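Local coordinates for secreted protein ESXB (Bacillus anthracis, PDB 4J10) that is of uncharacterised function but, as a secreted WXG100 protein of the EsxAB type, is probably exported by a type VII secretion system as a helical-hairpin dimer, at residues A49-A52 and K53-E57; Q66-I69 and P70-G74; K80-A83 and D84-N88. One frame throughout, in Å; residues are numbered along the deposited sequence. Where two conformers were deposited one is given.

All three contacts are local, made along helix 48-90, the second arm of the hairpin. Contact 1 lies near its start, contact 2 close to the middle of the chain and contact 3 near its end; the centres of contacts 1 and 3 are about 47 Å apart, on opposite sides of the chain's centre. Contacts 1 and 2 are partly buried, while contact 3 is a surface contact. The chemistry changes accordingly: in 49-57 a glutamine and an arginine reach back to the hairpin's turn, in 66-74 a tyrosine-leucine CH-pi pair stands beside a proline kink, and 80-88 joins a CH-pi pair to a salt bridge.

Contact 1 of 3, residues A49-A52 and K53-E57; sequences ATQA and KFRGE
The WXG turn of the helical hairpin, the signature of the WXG100 family, is followed directly by this first part of helix 48-90, where Thr50 meets Phe54 and Gln51 meets Arg55 one turn further on. Both pairs have i to i+4 spacing, and the backbone bonds have the same period: Arg55 N donates to Gln51 O at 2.8 Å and Gly56 N to Ala52 O at 2.9 Å. Thr50 and Phe54 lie side by side and point the same way. Thr50 CG2 lies anti to the backbone N, beside the carbonyl carbon, with OG1 beside the backbone N; this methyl comes to the edge of the Phe54 ring, in the ring plane, with CG2 3.8 Å from CE2. The same edge also approaches the backbone, since Phe54 CD2 is 3.2 Å from Thr50 O, the carbonyl oxygen that accepts from Phe54 N. Beyond the two segments, the Phe54 ring meets that of Trp46, their planes about 20° apart, and both Thr50 and Phe54 pack on Ile82 of the second subunit. Gln51 and Arg55 also run alongside one another, but their polar ends are held by other residues. Gln51 OE1 accepts from Trp46 NE1 and its NE2 donates to Ile39 O, which ties the turn's tryptophan and the end of helix 11-41 to helix 48-90. Arg55 NH2 bonds to Asn40 OD1 and forms a salt bridge with Glu43 OE2. The Gln51 chain bends at chi2 (66°) to bring its amide beside the guanidinium; the two planes are turned 73° from each other, and Gln51 NE2 stands 3.7 Å from Arg55 NH2, approaching that group obliquely.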
ATOM      1  N   ALA A  49     -12.127   3.190  25.928  1.00 38.16           N
ATOM      2  CA  ALA A  49     -10.870   3.929  25.833  1.00 37.50           C
ATOM      3  C   ALA A  49      -9.816   3.158  25.037  1.00 35.05           C
ATOM      4  O   ALA A  49      -9.036   3.749  24.283  1.00 39.84           O
ATOM      5  CB  ALA A  49     -10.353   4.270  27.220  1.00 39.48           C
ATOM      6  N   THR A  50      -9.789   1.839  25.208  1.00 33.90           N
ATOM      7  CA  THR A  50      -8.862   0.996  24.461  1.00 32.50           C
ATOM      8  C   THR A  50      -9.241   0.983  22.987  1.00 29.49           C
ATOM      9  O   THR A  50      -8.384   1.127  22.112  1.00 28.65           O
ATOM     10  CB  THR A  50      -8.839  -0.448  24.998  1.00 33.24           C
ATOM     11  OG1 THR A  50      -8.590  -0.438  26.411  1.00 37.07           O
ATOM     12  CG2 THR A  50      -7.751  -1.255  24.292  1.00 31.38           C
ATOM     13  N   GLN A  51     -10.530   0.813  22.711  1.00 29.02           N
ATOM     14  CA  GLN A  51     -11.009   0.831  21.336  1.00 26.52           C
ATOM     15  C   GLN A  51     -10.679   2.157  20.652  1.00 29.37           C
ATOM     16  O   GLN A  51     -10.279   2.176  19.491  1.00 27.87           O
ATOM     17  CB  GLN A  51     -12.517   0.569  21.277  1.00 27.73           C
ATOM     18  CG  GLN A  51     -13.098   0.602  19.866  1.00 29.42           C
ATOM     19  CD  GLN A  51     -12.600  -0.526  18.986  1.00 28.46           C
ATOM     20  OE1 GLN A  51     -11.982  -1.483  19.461  1.00 27.78           O
ATOM     21  NE2 GLN A  51     -12.870  -0.423  17.691  1.00 28.86           N
ATOM     22  N   ALA A  52     -10.833   3.256  21.389  1.00 31.57           N
ATOM     23  CA  ALA A  52     -10.567   4.588  20.855  1.00 29.58           C
ATOM     24  C   ALA A  52      -9.107   4.763  20.434  1.00 30.83           C
ATOM     25  O   ALA A  52      -8.821   5.370  19.399  1.00 30.40           O
ATOM     26  CB  ALA A  52     -10.970   5.658  21.859  1.00 32.21           C
ATOM     27  N   LYS A  53      -8.194   4.228  21.239  1.00 31.51           N
ATOM     28  CA  LYS A  53      -6.769   4.299  20.942  1.00 31.53           C
ATOM     29  C   LYS A  53      -6.451   3.587  19.631  1.00 30.81           C
ATOM     30  O   LYS A  53      -5.758   4.133  18.769  1.00 30.90           O
ATOM     31  CB  LYS A  53      -5.951   3.698  22.090  1.00 34.59           C
ATOM     32  CG  LYS A  53      -4.458   3.621  21.798  1.00 45.55           C
ATOM     33  CD  LYS A  53      -3.677   3.040  22.968  1.00 53.24           C
ATOM     34  CE  LYS A  53      -4.077   1.598  23.246  1.00 57.86           C
ATOM     35  NZ  LYS A  53      -3.068   0.898  24.094  1.00 57.04           N
ATOM     36  N   PHE A  54      -6.964   2.370  19.476  1.00 27.11           N
ATOM     37  CA  PHE A  54      -6.762   1.619  18.243  1.00 23.71           C
ATOM     38  C   PHE A  54      -7.478   2.226  17.044  1.00 25.28           C
ATOM     39  O   PHE A  54      -6.952   2.199  15.936  1.00 26.23           O
ATOM     40  CB  PHE A  54      -7.167   0.157  18.436  1.00 24.59           C
ATOM     41  CG  PHE A  54      -6.165  -0.637  19.210  1.00 25.32           C
ATOM     42  CD1 PHE A  54      -5.053  -1.170  18.575  1.00 25.01           C
ATOM     43  CD2 PHE A  54      -6.320  -0.839  20.565  1.00 26.94           C
ATOM     44  CE1 PHE A  54      -4.116  -1.892  19.285  1.00 27.22           C
ATOM     45  CE2 PHE A  54      -5.385  -1.562  21.278  1.00 27.75           C
ATOM     46  CZ  PHE A  54      -4.280  -2.088  20.631  1.00 27.53           C
ATOM     47  N   ARG A  55      -8.666   2.780  17.260  1.00 25.32           N
ATOM     48  CA  ARG A  55      -9.364   3.451  16.168  1.00 27.18           C
ATOM     49  C   ARG A  55      -8.547   4.641  15.691  1.00 26.83           C
ATOM     50  O   ARG A  55      -8.397   4.850  14.488  1.00 25.26           O
ATOM     51  CB  ARG A  55     -10.746   3.924  16.610  1.00 28.71           C
ATOM     52  CG  ARG A  55     -11.503   4.687  15.524  1.00 33.01           C
ATOM     53  CD  ARG A  55     -11.933   3.772  14.389  1.00 36.37           C
ATOM     54  NE  ARG A  55     -12.920   2.790  14.832  1.00 37.73           N
ATOM     55  CZ  ARG A  55     -13.431   1.832  14.063  1.00 30.94           C
ATOM     56  NH1 ARG A  55     -13.057   1.716  12.797  1.00 33.31           N
ATOM     57  NH2 ARG A  55     -14.322   0.986  14.564  1.00 38.82           N
ATOM     58  N   GLY A  56      -8.009   5.408  16.637  1.00 27.23           N
ATOM     59  CA  GLY A  56      -7.238   6.597  16.305  1.00 27.87           C
ATOM     60  C   GLY A  56      -6.019   6.245  15.469  1.00 30.73           C
ATOM     61  O   GLY A  56      -5.754   6.868  14.434  1.00 29.24           O
ATOM     62  N   GLU A  57      -5.283   5.230  15.913  1.00 26.88           N
ATOM     63  CA  GLU A  57      -4.107   4.765  15.189  1.00 26.99           C
ATOM     64  C   GLU A  57      -4.487   4.227  13.824  1.00 24.46           C
ATOM     65  O   GLU A  57      -3.833   4.531  12.815  1.00 26.43           O
ATOM     66  CB  GLU A  57      -3.361   3.717  16.009  1.00 29.69           C
ATOM     67  CG  GLU A  57      -2.619   4.317  17.189  1.00 35.01           C
ATOM     68  CD  GLU A  57      -2.230   3.283  18.221  1.00 44.57           C
ATOM     69  OE1 GLU A  57      -1.594   3.660  19.227  1.00 47.61           O
ATOM     70  OE2 GLU A  57      -2.563   2.095  18.027  1.00 44.92           O
TER

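Contact 2 of 3, residues Q66-I69 and P70-G74; sequences QQYI and PILEG
Ile69 O accepts from Glu73 N at 3.0 Å and Tyr68 O from Leu72 N at 3.0 Å, whereas one turn earlier the helix is kinked, because the N of Pro70 has no hydrogen to offer Gln66 O. The proline ring occupies that place instead: Pro70 CD is 3.1 Å from Gln66 O, and the next bond, from Ile71 N to Gln67 O, is weak at 3.4 Å. Across the Ile69-Pro70 peptide, Pro70 CD lies 3.4 Å from Ile69 CB, tighter than usual van der Waals contact, as the link between them largely dictates. Tyr68 and Leu72 carry the side-chain contact. With CG anti to the backbone N (chi1 180°), the tyrosine side chain projects outward from the helix, leaning slightly toward the next turn, and Leu72 comes up against one face of its ring. Leu72 CG is 4.0 Å from the ring centroid and 17° off the ring normal, a CH-pi contact displaced toward the rim. The leucine branches divide over the ring, CD1 3.4 Å from Tyr68 CE2, with CD2 about equally far from CZ and CE1. This part of helix 48-90 faces both its partner arm in the WXG100 hairpin and the second subunit. Against helix 11-41, Leu72 packs on Phe21 and Ala24 and Ile69 on Ala25 and Ala28. Toward the second subunit, Leu72 packs on Leu35 of that subunit, and the buried Tyr68 packs on its Met65 and is hydrogen-bonded through OH to NE2 of its Gln31. The Glu73 side chain runs outward beside Ile69, leaning toward the preceding turn, and OE1 comes 3.6 Å from Ile69 CG2.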
ATOM      1  N   GLN A  66      -4.934   6.808   1.975  1.00 19.68           N
ATOM      2  CA  GLN A  66      -5.717   7.713   1.145  1.00 18.22           C
ATOM      3  C   GLN A  66      -4.855   8.702   0.369  1.00 20.56           C
ATOM      4  O   GLN A  66      -5.335   9.341  -0.556  1.00 20.39           O
ATOM      5  CB  GLN A  66      -6.777   8.406   1.999  1.00 22.26           C
ATOM      6  CG  GLN A  66      -7.914   7.459   2.371  1.00 27.07           C
ATOM      7  CD  GLN A  66      -8.919   8.073   3.305  1.00 27.85           C
ATOM      8  OE1 GLN A  66      -8.631   9.058   3.979  1.00 30.22           O
ATOM      9  NE2 GLN A  66     -10.112   7.490   3.358  1.00 30.90           N
ATOM     10  N   GLN A  67      -3.583   8.816   0.742  1.00 19.43           N
ATOM     11  CA  GLN A  67      -2.599   9.524  -0.072  1.00 22.25           C
ATOM     12  C   GLN A  67      -1.992   8.574  -1.111  1.00 19.81           C
ATOM     13  O   GLN A  67      -1.846   8.915  -2.284  1.00 21.58           O
ATOM     14  CB  GLN A  67      -1.487  10.100   0.813  1.00 27.92           C
ATOM     15  CG  GLN A  67      -1.950  11.157   1.807  1.00 28.34           C
ATOM     16  CD  GLN A  67      -2.464  12.400   1.119  1.00 40.11           C
ATOM     17  OE1 GLN A  67      -1.786  12.972   0.270  1.00 45.96           O
ATOM     18  NE2 GLN A  67      -3.671  12.816   1.472  1.00 41.51           N
ATOM     19  N   TYR A  68      -1.647   7.369  -0.679  1.00 19.22           N
ATOM     20  CA  TYR A  68      -0.949   6.400  -1.506  1.00 18.34           C
ATOM     21  C   TYR A  68      -1.729   5.987  -2.744  1.00 19.39           C
ATOM     22  O   TYR A  68      -1.205   5.995  -3.860  1.00 18.12           O
ATOM     23  CB  TYR A  68      -0.694   5.160  -0.657  1.00 17.26           C
ATOM     24  CG  TYR A  68       0.026   4.029  -1.344  1.00 16.49           C
ATOM     25  CD1 TYR A  68       1.372   4.122  -1.658  1.00 17.22           C
ATOM     26  CD2 TYR A  68      -0.618   2.832  -1.624  1.00 17.32           C
ATOM     27  CE1 TYR A  68       2.036   3.084  -2.258  1.00 16.34           C
ATOM     28  CE2 TYR A  68       0.051   1.772  -2.212  1.00 17.79           C
ATOM     29  CZ  TYR A  68       1.385   1.900  -2.527  1.00 15.07           C
ATOM     30  OH  TYR A  68       2.041   0.840  -3.103  1.00 18.07           O
ATOM     31  N   ILE A  69      -2.983   5.614  -2.535  1.00 16.79           N
ATOM     32  CA  ILE A  69      -3.811   5.076  -3.601  1.00 16.73           C
ATOM     33  C   ILE A  69      -3.933   6.040  -4.791  1.00 17.37           C
ATOM     34  O   ILE A  69      -3.652   5.628  -5.930  1.00 17.10           O
ATOM     35  CB  ILE A  69      -5.174   4.575  -3.054  1.00 16.03           C
ATOM     36  CG1 ILE A  69      -4.956   3.318  -2.206  1.00 17.44           C
ATOM     37  CG2 ILE A  69      -6.147   4.284  -4.181  1.00 20.30           C
ATOM     38  CD1 ILE A  69      -6.207   2.852  -1.497  1.00 18.08           C
ATOM     39  N   PRO A  70      -4.296   7.324  -4.553  1.00 16.11           N
ATOM     40  CA  PRO A  70      -4.351   8.242  -5.711  1.00 15.82           C
ATOM     41  C   PRO A  70      -3.005   8.499  -6.378  1.00 18.83           C
ATOM     42  O   PRO A  70      -2.974   8.802  -7.578  1.00 17.85           O
ATOM     43  CB  PRO A  70      -4.903   9.554  -5.125  1.00 18.89           C
ATOM     44  CG  PRO A  70      -5.497   9.183  -3.801  1.00 21.17           C
ATOM     45  CD  PRO A  70      -4.835   7.927  -3.317  1.00 16.24           C
ATOM     46  N   ILE A  71      -1.906   8.377  -5.639  1.00 17.34           N
ATOM     47  CA  ILE A  71      -0.597   8.540  -6.260  1.00 18.72           C
ATOM     48  C   ILE A  71      -0.365   7.383  -7.236  1.00 16.27           C
ATOM     49  O   ILE A  71       0.090   7.598  -8.366  1.00 17.53           O
ATOM     50  CB  ILE A  71       0.555   8.601  -5.225  1.00 20.82           C
ATOM     51  CG1 ILE A  71       0.434   9.855  -4.350  1.00 21.61           C
ATOM     52  CG2 ILE A  71       1.916   8.552  -5.946  1.00 21.75           C
ATOM     53  CD1 ILE A  71       1.273   9.769  -3.073  1.00 26.13           C
ATOM     54  N   LEU A  72      -0.691   6.153  -6.839  1.00 17.26           N
ATOM     55  CA  LEU A  72      -0.587   5.012  -7.758  1.00 16.65           C
ATOM     56  C   LEU A  72      -1.480   5.193  -8.973  1.00 16.33           C
ATOM     57  O   LEU A  72      -1.086   4.891 -10.104  1.00 14.86           O
ATOM     58  CB  LEU A  72      -0.948   3.692  -7.063  1.00 16.99           C
ATOM     59  CG  LEU A  72      -0.118   3.245  -5.868  1.00 18.38           C
ATOM     60  CD1 LEU A  72      -0.467   1.795  -5.575  1.00 19.71           C
ATOM     61  CD2 LEU A  72       1.368   3.398  -6.135  1.00 18.80           C
ATOM     62  N   GLU A  73      -2.692   5.684  -8.745  1.00 15.85           N
ATOM     63  CA  GLU A  73      -3.614   5.900  -9.852  1.00 16.25           C
ATOM     64  C   GLU A  73      -3.102   6.970 -10.804  1.00 16.97           C
ATOM     65  O   GLU A  73      -3.274   6.853 -12.008  1.00 16.28           O
ATOM     66  CB  GLU A  73      -5.009   6.232  -9.319  1.00 16.48           C
ATOM     67  CG  GLU A  73      -5.678   5.040  -8.642  1.00 17.11           C
ATOM     68  CD  GLU A  73      -6.855   5.458  -7.827  1.00 21.13           C
ATOM     69  OE1 GLU A  73      -6.688   6.390  -7.015  1.00 22.00           O
ATOM     70  OE2 GLU A  73      -7.947   4.872  -7.993  1.00 28.00           O
ATOM     71  N   GLY A  74      -2.450   7.993 -10.260  1.00 16.97           N
ATOM     72  CA  GLY A  74      -1.850   9.039 -11.074  1.00 16.62           C
ATOM     73  C   GLY A  74      -0.738   8.510 -11.956  1.00 17.40           C
ATOM     74  O   GLY A  74      -0.623   8.895 -13.129  1.00 18.54           O
TER

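Contact 3 of 3, residues K80-A83 and D84-N88; sequences KRIA and DKFRN
Ile82 and Phe86 lie side by side on one flank of the helix, while Lys80 and Asp84 meet at an angle on another, so two i to i+4 pairs of different chemistry share the same turns. In the apolar pair, Ile82 presents its branch methyl to a face of the Phe86 ring: CG2 is 3.9 Å from the ring centroid and 20° off the normal, which defines a CH-pi contact. The methyl is shifted toward the rim, nearest CE1 at 3.7 Å. With Ile82 CG1 beside the backbone N (chi1 -63°), CG2 falls anti to that N, where it meets the ring. In the charged pair, the lysine chain bends at chi2 and then runs out across the aspartate, bringing NZ to 3.0 Å from Asp84 OD1. This salt bridge uses the syn side of OD1, with the nitrogen 16° out of the carboxylate plane. The backbone joins the same two residues, since Asp84 N donates to Lys80 O at 2.9 Å. One turn on, Arg87 N is bonded to Ala83 O at 3.0 Å, and the Arg87 guanidinium stands with NH2 4.2 Å from Lys80 NZ. Lys80 NZ and Arg87 NH2 gather round one carboxylate oxygen, Glu15 OE2 of helix 11-41, which forms a salt bridge with each and probably allows their close approach. The alanine between these pairs is buried against the same helix, Ala83 touching Leu14 and Glu15. Ile82 also rests on Leu14 and Phe86 on Pro11, which fastens the end of helix 48-90 to the start of helix 11-41.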
ATOM      1  N   LYS A  80      -0.474   5.536 -19.106  1.00 17.09           N
ATOM      2  CA  LYS A  80      -1.450   5.333 -20.168  1.00 17.99           C
ATOM      3  C   LYS A  80      -1.467   6.511 -21.152  1.00 17.77           C
ATOM      4  O   LYS A  80      -1.598   6.321 -22.363  1.00 18.83           O
ATOM      5  CB  LYS A  80      -2.833   5.076 -19.556  1.00 18.98           C
ATOM      6  CG  LYS A  80      -3.984   4.994 -20.537  1.00 21.64           C
ATOM      7  CD  LYS A  80      -3.821   3.852 -21.538  1.00 26.13           C
ATOM      8  CE  LYS A  80      -5.097   3.688 -22.350  1.00 25.07           C
ATOM      9  NZ  LYS A  80      -4.887   2.919 -23.609  1.00 34.03           N
ATOM     10  N   ARG A  81      -1.318   7.726 -20.638  0.51 19.72           N
ATOM     11  CA  ARG A  81      -1.270   8.906 -21.495  0.51 19.30           C
ATOM     12  C   ARG A  81      -0.084   8.857 -22.459  0.51 17.47           C
ATOM     13  O   ARG A  81      -0.211   9.211 -23.630  0.51 20.56           O
ATOM     14  CB  ARG A  81      -1.222  10.177 -20.646  0.51 20.92           C
ATOM     15  CG  ARG A  81      -1.140  11.457 -21.437  0.51 23.84           C
ATOM     16  CD  ARG A  81      -1.781  12.602 -20.670  0.51 30.99           C
ATOM     17  NE  ARG A  81      -1.301  12.700 -19.293  0.51 36.22           N
ATOM     18  CZ  ARG A  81      -1.025  13.845 -18.675  0.51 39.57           C
ATOM     19  NH1 ARG A  81      -1.175  15.000 -19.311  0.51 43.52           N
ATOM     20  NH2 ARG A  81      -0.591  13.837 -17.422  0.51 42.25           N
ATOM     21  N   ILE A  82       1.062   8.392 -21.966  1.00 19.97           N
ATOM     22  CA  ILE A  82       2.232   8.257 -22.824  1.00 18.05           C
ATOM     23  C   ILE A  82       2.038   7.106 -23.807  1.00 17.39           C
ATOM     24  O   ILE A  82       2.408   7.217 -24.978  1.00 19.24           O
ATOM     25  CB  ILE A  82       3.538   8.100 -22.031  1.00 18.22           C
ATOM     26  CG1 ILE A  82       3.802   9.350 -21.204  1.00 22.37           C
ATOM     27  CG2 ILE A  82       4.712   7.850 -22.991  1.00 21.73           C
ATOM     28  CD1 ILE A  82       4.912   9.183 -20.199  1.00 28.78           C
ATOM     29  N   ALA A  83       1.446   6.006 -23.347  1.00 17.96           N
ATOM     30  CA  ALA A  83       1.134   4.898 -24.253  1.00 16.74           C
ATOM     31  C   ALA A  83       0.263   5.365 -25.418  1.00 18.74           C
ATOM     32  O   ALA A  83       0.541   5.055 -26.579  1.00 19.06           O
ATOM     33  CB  ALA A  83       0.448   3.775 -23.492  1.00 18.24           C
ATOM     34  N   ASP A  84      -0.774   6.143 -25.106  1.00 18.19           N
ATOM     35  CA  ASP A  84      -1.662   6.696 -26.123  1.00 18.44           C
ATOM     36  C   ASP A  84      -0.918   7.600 -27.103  1.00 21.84           C
ATOM     37  O   ASP A  84      -1.138   7.538 -28.313  1.00 23.22           O
ATOM     38  CB  ASP A  84      -2.825   7.453 -25.458  1.00 20.50           C
ATOM     39  CG  ASP A  84      -3.815   6.523 -24.789  1.00 21.10           C
ATOM     40  OD1 ASP A  84      -3.821   5.324 -25.140  1.00 22.22           O
ATOM     41  OD2 ASP A  84      -4.575   6.978 -23.921  1.00 22.15           O
ATOM     42  N   LYS A  85      -0.035   8.442 -26.579  1.00 20.35           N
ATOM     43  CA  LYS A  85       0.736   9.344 -27.421  1.00 23.04           C
ATOM     44  C   LYS A  85       1.622   8.548 -28.376  1.00 23.78           C
ATOM     45  O   LYS A  85       1.726   8.873 -29.558  1.00 23.26           O
ATOM     46  CB  LYS A  85       1.580  10.285 -26.568  1.00 26.15           C
ATOM     47  CG  LYS A  85       2.407  11.268 -27.369  1.00 31.92           C
ATOM     48  CD  LYS A  85       3.292  12.111 -26.463  1.00 43.46           C
ATOM     49  CE  LYS A  85       4.557  11.356 -26.087  1.00 48.08           C
ATOM     50  NZ  LYS A  85       5.044  11.713 -24.722  1.00 53.44           N
ATOM     51  N   PHE A  86       2.240   7.490 -27.863  1.00 24.53           N
ATOM     52  CA  PHE A  86       3.064   6.623 -28.695  1.00 28.82           C
ATOM     53  C   PHE A  86       2.248   5.980 -29.801  1.00 30.37           C
ATOM     54  O   PHE A  86       2.681   5.936 -30.951  1.00 33.38           O
ATOM     55  CB  PHE A  86       3.710   5.529 -27.849  1.00 30.80           C
ATOM     56  CG  PHE A  86       4.918   5.982 -27.088  1.00 31.24           C
ATOM     57  CD1 PHE A  86       5.250   7.325 -27.007  1.00 39.81           C
ATOM     58  CD2 PHE A  86       5.724   5.059 -26.450  1.00 38.17           C
ATOM     59  CE1 PHE A  86       6.372   7.736 -26.305  1.00 42.25           C
ATOM     60  CE2 PHE A  86       6.849   5.462 -25.750  1.00 44.43           C
ATOM     61  CZ  PHE A  86       7.170   6.804 -25.678  1.00 45.67           C
ATOM     62  N   ARG A  87       1.064   5.487 -29.466  1.00 28.65           N
ATOM     63  CA  ARG A  87       0.225   4.824 -30.453  1.00 30.39           C
ATOM     64  C   ARG A  87      -0.282   5.770 -31.531  1.00 29.70           C
ATOM     65  O   ARG A  87      -0.404   5.385 -32.689  1.00 35.51           O
ATOM     66  CB  ARG A  87      -0.961   4.138 -29.788  1.00 33.36           C
ATOM     67  CG  ARG A  87      -1.790   3.303 -30.754  1.00 40.38           C
ATOM     68  CD  ARG A  87      -2.384   2.118 -30.039  1.00 36.68           C
ATOM     69  NE  ARG A  87      -2.361   2.331 -28.600  1.00 42.05           N
ATOM     70  CZ  ARG A  87      -2.096   1.382 -27.710  1.00 46.97           C
ATOM     71  NH1 ARG A  87      -1.837   0.147 -28.108  1.00 52.93           N
ATOM     72  NH2 ARG A  87      -2.094   1.677 -26.423  1.00 48.72           N
ATOM     73  N   ASN A  88      -0.568   7.008 -31.151  1.00 26.07           N
ATOM     74  CA  ASN A  88      -1.173   7.954 -32.077  1.00 25.90           C
ATOM     75  C   ASN A  88      -0.170   8.682 -32.946  1.00 35.95           C
ATOM     76  O   ASN A  88      -0.536   9.282 -33.955  1.00 44.85           O
ATOM     77  CB  ASN A  88      -2.026   8.957 -31.304  1.00 26.48           C
ATOM     78  CG  ASN A  88      -3.314   8.350 -30.792  1.00 26.69           C
ATOM     79  OD1 ASN A  88      -4.021   7.660 -31.529  1.00 35.88           O
ATOM     80  ND2 ASN A  88      -3.635   8.607 -29.526  1.00 25.04           N
TER